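Local coordinates for CELL WALL surface anchor family protein (PDB 2WW8) that serves as the pilus adhesin of Streptococcus pneumoniae, a surface-anchored protein that probably attaches the bacterium to host cells through an integrin-like domain, at residues A[278-289]-A[310-320]. Sequence-based numbering, arbitrary orientation.
Sequences TIFDGTEFTVEK and TSFTTNTKDYS
Phe-285 and Val-287 pair with Thr-314 and Phe-312 through their backbones, an antiparallel ladder that illustrates how two strands can be prolonged by side-chain bonds once their regular pairing ends. Phe-285 N gives to Thr-314 O and Val-287 N to Phe-312 O, each reciprocated; Lys-289 N to Thr-310 O and Thr-316 N to Thr-283 O continue the series.

Beyond Thr-283, side chains do most of the joining. Gly-282 O lies in the amide plane of Asn-315, whose ND2 is 2.9 Å from it, in the carbonyl plane and nearly straight at 165°. Thr-316 OG1 accepts from two successive amides, Gly-282 N at 3.1 Å and Asp-281 N at 3.3 Å; it sits between its own N and carbonyl carbon (chi1 57°), while CG2 is turned to Thr-278 CG2, 3.7 Å away. In the same loop Phe-280 CD1 packs against Thr-316 CB. Phe-280 O is gripped from opposite faces of its carbonyl plane by Tyr-319 N and, at 2.9 Å, by Ser-320 OG. Asp-281 OD1, in an Asx turn, takes Thr-283 OG1 on its syn lone pair and Thr-283 N from above the carboxylate plane.

On the face carrying Thr-286 and Thr-313, the hydroxyls meet at 2.7 Å between their OG1 atoms. Farther along, a water donates to both Glu-284 OE1 and Asn-315 OD1, linking the two side chains across the strands.

On the other face Val-287 CG2 meets Phe-312 CB. Past the strand end, Lys-289 CG meets the Phe-312 ring edge at CE2, 3.7 Å off, while Lys-289 NZ reaches Asp-444 O.

Strand 284-292 also pairs with strands 298-299 and 489-496, whereas Ile-279 and Phe-280 pack on strand 269-275, an outer strand of the parallel sheet. That sheet, with magnesium held by Ser-234, Ser-236 and Asp-387, is consistent with an integrin I-like (von Willebrand A) domain; the antiparallel pair lies beside it.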
ATOM      1  N   THR A 278      23.122 -16.459  37.009  1.00 12.76           N
ATOM      2  CA  THR A 278      23.888 -17.192  35.995  1.00 13.35           C
ATOM      3  C   THR A 278      23.446 -16.620  34.649  1.00 14.51           C
ATOM      4  O   THR A 278      22.609 -15.704  34.592  1.00 13.97           O
ATOM      5  CB  THR A 278      23.749 -18.775  36.061  1.00 15.60           C
ATOM      6  OG1 THR A 278      24.612 -19.447  35.106  1.00 14.51           O
ATOM      7  CG2 THR A 278      22.290 -19.145  35.712  1.00 10.18           C
ATOM      8  N   ILE A 279      24.068 -17.141  33.589  1.00 13.98           N
ATOM      9  CA  ILE A 279      23.670 -16.776  32.245  1.00 16.23           C
ATOM     10  C   ILE A 279      22.331 -17.461  31.933  1.00 15.11           C
ATOM     11  O   ILE A 279      22.207 -18.672  32.067  1.00 16.86           O
ATOM     12  CB  ILE A 279      24.712 -17.214  31.167  1.00 14.91           C
ATOM     13  CG1 ILE A 279      26.118 -16.697  31.503  1.00 19.89           C
ATOM     14  CG2 ILE A 279      24.139 -16.879  29.766  1.00 17.58           C
ATOM     15  CD1 ILE A 279      26.091 -15.223  31.738  1.00 16.74           C
ATOM     16  N   PHE A 280      21.323 -16.694  31.521  1.00 11.14           N
ATOM     17  CA  PHE A 280      20.017 -17.258  31.280  1.00 13.27           C
ATOM     18  C   PHE A 280      19.950 -17.858  29.860  1.00 11.97           C
ATOM     19  O   PHE A 280      19.620 -17.182  28.902  1.00 13.14           O
ATOM     20  CB  PHE A 280      18.916 -16.176  31.505  1.00 12.89           C
ATOM     21  CG  PHE A 280      18.587 -15.947  32.938  1.00 14.21           C
ATOM     22  CD1 PHE A 280      19.249 -16.677  33.953  1.00 15.18           C
ATOM     23  CD2 PHE A 280      17.615 -15.013  33.307  1.00 15.53           C
ATOM     24  CE1 PHE A 280      18.883 -16.500  35.267  1.00 13.85           C
ATOM     25  CE2 PHE A 280      17.255 -14.820  34.651  1.00 11.65           C
ATOM     26  CZ  PHE A 280      17.891 -15.603  35.628  1.00 14.54           C
ATOM     27  N   ASP A 281      20.324 -19.123  29.723  1.00 13.38           N
ATOM     28  CA  ASP A 281      20.554 -19.757  28.433  1.00 15.25           C
ATOM     29  C   ASP A 281      19.799 -21.071  28.278  1.00 15.33           C
ATOM     30  O   ASP A 281      20.013 -21.823  27.312  1.00 15.23           O
ATOM     31  CB  ASP A 281      22.058 -19.984  28.177  1.00 15.13           C
ATOM     32  CG  ASP A 281      22.641 -21.014  29.162  1.00 20.95           C
ATOM     33  OD1 ASP A 281      21.903 -21.566  30.030  1.00 19.60           O
ATOM     34  OD2 ASP A 281      23.853 -21.279  29.062  1.00 24.45           O
ATOM     35  N   GLY A 282      18.904 -21.375  29.217  1.00 15.25           N
ATOM     36  CA  GLY A 282      18.085 -22.574  29.054  1.00 14.86           C
ATOM     37  C   GLY A 282      18.621 -23.837  29.694  1.00 15.13           C
ATOM     38  O   GLY A 282      17.907 -24.847  29.802  1.00 17.02           O
ATOM     39  N   THR A 283      19.880 -23.793  30.117  1.00 16.24           N
ATOM     40  CA  THR A 283      20.532 -24.981  30.676  1.00 16.25           C
ATOM     41  C   THR A 283      20.164 -25.176  32.130  1.00 14.71           C
ATOM     42  O   THR A 283      19.727 -24.264  32.842  1.00 13.94           O
ATOM     43  CB  THR A 283      22.083 -24.946  30.575  1.00 17.65           C
ATOM     44  OG1 THR A 283      22.605 -23.776  31.257  1.00 15.59           O
ATOM     45  CG2 THR A 283      22.526 -24.899  29.073  1.00 20.01           C
ATOM     46  N   GLU A 284      20.373 -26.404  32.591  1.00 14.74           N
ATOM     47  CA  GLU A 284      20.146 -26.711  34.000  1.00 14.23           C
ATOM     48  C   GLU A 284      21.201 -26.069  34.874  1.00 15.06           C
ATOM     49  O   GLU A 284      22.360 -26.099  34.504  1.00 16.92           O
ATOM     50  CB  GLU A 284      20.146 -28.225  34.230  1.00 15.70           C
ATOM     51  CG  GLU A 284      19.507 -28.585  35.551  1.00 16.45           C
ATOM     52  CD  GLU A 284      19.301 -30.086  35.665  1.00 24.74           C
ATOM     53  OE1 GLU A 284      18.229 -30.603  35.319  1.00 27.99           O
ATOM     54  OE2 GLU A 284      20.246 -30.777  36.067  1.00 24.50           O
ATOM     55  N   PHE A 285      20.801 -25.448  35.984  1.00 14.05           N
ATOM     56  CA  PHE A 285      21.723 -24.780  36.891  1.00 14.96           C
ATOM     57  C   PHE A 285      21.273 -24.980  38.329  1.00 13.55           C
ATOM     58  O   PHE A 285      20.085 -25.192  38.554  1.00 14.85           O
ATOM     59  CB  PHE A 285      21.793 -23.285  36.549  1.00 13.17           C
ATOM     60  CG  PHE A 285      23.019 -22.631  37.132  1.00 16.89           C
ATOM     61  CD1 PHE A 285      24.280 -23.025  36.679  1.00 17.77           C
ATOM     62  CD2 PHE A 285      22.926 -21.694  38.142  1.00 13.14           C
ATOM     63  CE1 PHE A 285      25.426 -22.483  37.221  1.00 16.62           C
ATOM     64  CE2 PHE A 285      24.069 -21.151  38.723  1.00 16.50           C
ATOM     65  CZ  PHE A 285      25.336 -21.540  38.231  1.00 12.80           C
ATOM     66  N   THR A 286      22.201 -24.880  39.287  1.00 14.26           N
ATOM     67  CA  THR A 286      21.993 -25.014  40.724  1.00 12.31           C
ATOM     68  C   THR A 286      22.534 -23.748  41.394  1.00 14.31           C
ATOM     69  O   THR A 286      23.673 -23.290  41.107  1.00 14.47           O
ATOM     70  CB  THR A 286      22.675 -26.265  41.264  1.00 13.57           C
ATOM     71  OG1 THR A 286      22.074 -27.443  40.683  1.00 11.98           O
ATOM     72  CG2 THR A 286      22.472 -26.391  42.819  1.00 14.18           C
ATOM     73  N   VAL A 287      21.727 -23.198  42.304  1.00 13.64           N
ATOM     74  CA  VAL A 287      22.180 -22.133  43.219  1.00 13.90           C
ATOM     75  C   VAL A 287      22.012 -22.624  44.660  1.00 15.23           C
ATOM     76  O   VAL A 287      21.178 -23.490  44.906  1.00 12.58           O
ATOM     77  CB  VAL A 287      21.427 -20.789  43.084  1.00 13.33           C
ATOM     78  CG1 VAL A 287      21.778 -20.144  41.739  1.00 14.92           C
ATOM     79  CG2 VAL A 287      19.932 -21.008  43.278  1.00 10.69           C
ATOM     80  N   GLU A 288      22.827 -22.091  45.577  1.00 14.42           N
ATOM     81  CA  GLU A 288      22.641 -22.325  46.987  1.00 13.44           C
ATOM     82  C   GLU A 288      22.150 -21.100  47.710  1.00 15.61           C
ATOM     83  O   GLU A 288      22.489 -19.953  47.356  1.00 14.29           O
ATOM     84  CB  GLU A 288      23.905 -22.825  47.684  1.00 14.34           C
ATOM     85  CG  GLU A 288      24.267 -24.252  47.366  1.00 20.83           C
ATOM     86  CD  GLU A 288      25.446 -24.719  48.248  1.00 32.61           C
ATOM     87  OE1 GLU A 288      25.559 -24.297  49.431  1.00 34.83           O
ATOM     88  OE2 GLU A 288      26.270 -25.518  47.770  1.00 34.99           O
ATOM     89  N   LYS A 289      21.365 -21.363  48.760  1.00 13.39           N
ATOM     90  CA  LYS A 289      20.829 -20.287  49.575  1.00 13.54           C
ATOM     91  C   LYS A 289      20.870 -20.674  51.059  1.00 15.02           C
ATOM     92  O   LYS A 289      21.157 -21.831  51.376  1.00 16.72           O
ATOM     93  CB  LYS A 289      19.367 -20.095  49.182  1.00 13.87           C
ATOM     94  CG  LYS A 289      19.165 -19.533  47.797  1.00 16.27           C
ATOM     95  CD  LYS A 289      19.623 -18.117  47.643  1.00 18.98           C
ATOM     96  CE  LYS A 289      19.529 -17.808  46.143  1.00 19.80           C
ATOM     97  NZ  LYS A 289      19.772 -16.319  45.897  1.00 23.17           N
ATOM     98  N   THR A 310      18.506 -26.067  50.929  1.00 15.95           N
ATOM     99  CA  THR A 310      19.642 -25.155  50.861  1.00 17.51           C
ATOM    100  C   THR A 310      20.135 -25.015  49.424  1.00 18.56           C
ATOM    101  O   THR A 310      21.043 -24.232  49.131  1.00 21.77           O
ATOM    102  CB  THR A 310      20.764 -25.662  51.756  1.00 18.31           C
ATOM    103  OG1 THR A 310      21.065 -27.026  51.403  1.00 18.06           O
ATOM    104  CG2 THR A 310      20.233 -25.571  53.232  1.00 19.15           C
ATOM    105  N   SER A 311      19.558 -25.773  48.507  1.00 15.79           N
ATOM    106  CA  SER A 311      19.914 -25.534  47.111  1.00 16.83           C
ATOM    107  C   SER A 311      18.710 -25.656  46.214  1.00 16.47           C
ATOM    108  O   SER A 311      17.701 -26.258  46.590  1.00 15.89           O
ATOM    109  CB  SER A 311      21.046 -26.483  46.678  1.00 19.21           C
ATOM    110  OG  SER A 311      20.543 -27.768  46.502  1.00 17.40           O
ATOM    111  N   PHE A 312      18.803 -25.093  45.011  1.00 16.11           N
ATOM    112  CA  PHE A 312      17.679 -25.090  44.095  1.00 14.59           C
ATOM    113  C   PHE A 312      18.269 -25.390  42.719  1.00 16.26           C
ATOM    114  O   PHE A 312      19.320 -24.824  42.366  1.00 13.44           O
ATOM    115  CB  PHE A 312      17.026 -23.681  44.040  1.00 15.02           C
ATOM    116  CG  PHE A 312      16.375 -23.241  45.349  1.00 13.79           C
ATOM    117  CD1 PHE A 312      15.066 -23.642  45.665  1.00 16.35           C
ATOM    118  CD2 PHE A 312      17.090 -22.516  46.289  1.00 13.84           C
ATOM    119  CE1 PHE A 312      14.435 -23.255  46.869  1.00 11.88           C
ATOM    120  CE2 PHE A 312      16.502 -22.144  47.512  1.00 13.22           C
ATOM    121  CZ  PHE A 312      15.176 -22.505  47.789  1.00 13.77           C
ATOM    122  N   THR A 313      17.563 -26.243  41.978  1.00 15.04           N
ATOM    123  CA  THR A 313      18.039 -26.669  40.660  1.00 16.09           C
ATOM    124  C   THR A 313      16.908 -26.568  39.649  1.00 15.52           C
ATOM    125  O   THR A 313      15.771 -27.010  39.908  1.00 15.38           O
ATOM    126  CB  THR A 313      18.527 -28.118  40.677  1.00 14.34           C
ATOM    127  OG1 THR A 313      19.602 -28.181  41.617  1.00 14.32           O
ATOM    128  CG2 THR A 313      19.022 -28.507  39.254  1.00 13.33           C
ATOM    129  N   THR A 314      17.203 -25.969  38.513  1.00 12.95           N
ATOM    130  CA  THR A 314      16.176 -25.927  37.448  1.00 16.10           C
ATOM    131  C   THR A 314      16.815 -25.521  36.124  1.00 14.36           C
ATOM    132  O   THR A 314      17.967 -25.122  36.155  1.00 14.27           O
ATOM    133  CB  THR A 314      15.024 -24.894  37.771  1.00 16.75           C
ATOM    134  OG1 THR A 314      14.003 -25.013  36.748  1.00 24.26           O
ATOM    135  CG2 THR A 314      15.475 -23.442  37.782  1.00 14.71           C
ATOM    136  N   ASN A 315      16.101 -25.572  34.997  1.00 13.69           N
ATOM    137  CA  ASN A 315      16.562 -24.922  33.758  1.00 13.00           C
ATOM    138  C   ASN A 315      16.235 -23.428  33.832  1.00 12.71           C
ATOM    139  O   ASN A 315      15.113 -23.026  34.160  1.00 12.30           O
ATOM    140  CB  ASN A 315      15.891 -25.538  32.511  1.00 13.26           C
ATOM    141  CG  ASN A 315      16.332 -26.984  32.266  1.00 20.21           C
ATOM    142  OD1 ASN A 315      15.982 -27.843  33.061  1.00 19.07           O
ATOM    143  ND2 ASN A 315      17.099 -27.257  31.202  1.00 19.18           N
ATOM    144  N   THR A 316      17.171 -22.582  33.427  1.00 12.38           N
ATOM    145  CA  THR A 316      16.880 -21.151  33.402  1.00 11.69           C
ATOM    146  C   THR A 316      16.042 -20.901  32.167  1.00 10.69           C
ATOM    147  O   THR A 316      15.859 -21.761  31.265  1.00  9.53           O
ATOM    148  CB  THR A 316      18.202 -20.308  33.375  1.00 12.46           C
ATOM    149  OG1 THR A 316      18.949 -20.736  32.219  1.00 16.10           O
ATOM    150  CG2 THR A 316      19.057 -20.602  34.613  1.00 12.30           C
ATOM    151  N   LYS A 317      15.482 -19.709  32.101  1.00 10.43           N
ATOM    152  CA  LYS A 317      14.826 -19.338  30.870  1.00 11.84           C
ATOM    153  C   LYS A 317      15.921 -19.110  29.823  1.00 12.33           C
ATOM    154  O   LYS A 317      17.030 -18.665  30.177  1.00 14.50           O
ATOM    155  CB  LYS A 317      14.105 -17.986  31.072  1.00 14.68           C
ATOM    156  CG  LYS A 317      12.798 -17.998  31.884  1.00 17.18           C
ATOM    157  CD  LYS A 317      11.694 -18.934  31.333  1.00 24.93           C
ATOM    158  CE  LYS A 317      10.646 -18.376  30.425  1.00 27.45           C
ATOM    159  NZ  LYS A 317       9.331 -19.189  30.237  1.00 23.26           N
ATOM    160  N   ASP A 318      15.591 -19.370  28.563  1.00 10.98           N
ATOM    161  CA  ASP A 318      16.543 -19.134  27.518  1.00 12.70           C
ATOM    162  C   ASP A 318      16.331 -17.735  26.943  1.00 12.77           C
ATOM    163  O   ASP A 318      15.560 -17.566  25.999  1.00 14.10           O
ATOM    164  CB  ASP A 318      16.476 -20.223  26.452  1.00 11.06           C
ATOM    165  CG  ASP A 318      17.597 -20.052  25.416  1.00 16.24           C
ATOM    166  OD1 ASP A 318      18.459 -19.124  25.551  1.00 14.09           O
ATOM    167  OD2 ASP A 318      17.565 -20.861  24.457  1.00 17.37           O
ATOM    168  N   TYR A 319      17.000 -16.749  27.547  1.00 12.37           N
ATOM    169  CA  TYR A 319      16.903 -15.385  27.028  1.00 13.88           C
ATOM    170  C   TYR A 319      18.213 -15.001  26.358  1.00 15.43           C
ATOM    171  O   TYR A 319      18.503 -13.815  26.270  1.00 18.34           O
ATOM    172  CB  TYR A 319      16.645 -14.469  28.236  1.00 10.83           C
ATOM    173  CG  TYR A 319      15.228 -14.601  28.837  1.00 13.43           C
ATOM    174  CD1 TYR A 319      14.101 -14.830  28.016  1.00 12.43           C
ATOM    175  CD2 TYR A 319      15.017 -14.473  30.214  1.00 13.32           C
ATOM    176  CE1 TYR A 319      12.776 -14.922  28.576  1.00 16.89           C
ATOM    177  CE2 TYR A 319      13.705 -14.540  30.789  1.00 14.03           C
ATOM    178  CZ  TYR A 319      12.612 -14.753  29.946  1.00 19.79           C
ATOM    179  OH  TYR A 319      11.358 -14.850  30.513  1.00 23.92           O
ATOM    180  N   SER A 320      19.044 -15.970  25.958  1.00 12.65           N
ATOM    181  CA  SER A 320      20.331 -15.570  25.374  1.00 13.12           C
ATOM    182  C   SER A 320      20.408 -15.964  23.896  1.00 14.96           C
ATOM    183  O   SER A 320      19.626 -16.792  23.410  1.00 14.22           O
ATOM    184  CB  SER A 320      21.505 -16.105  26.189  1.00 13.80           C
ATOM    185  OG  SER A 320      21.455 -15.472  27.450  1.00 14.44           O
TER
HETATM  186  O   HOH W   1      15.834 -29.139  35.391  1.00 35.83           O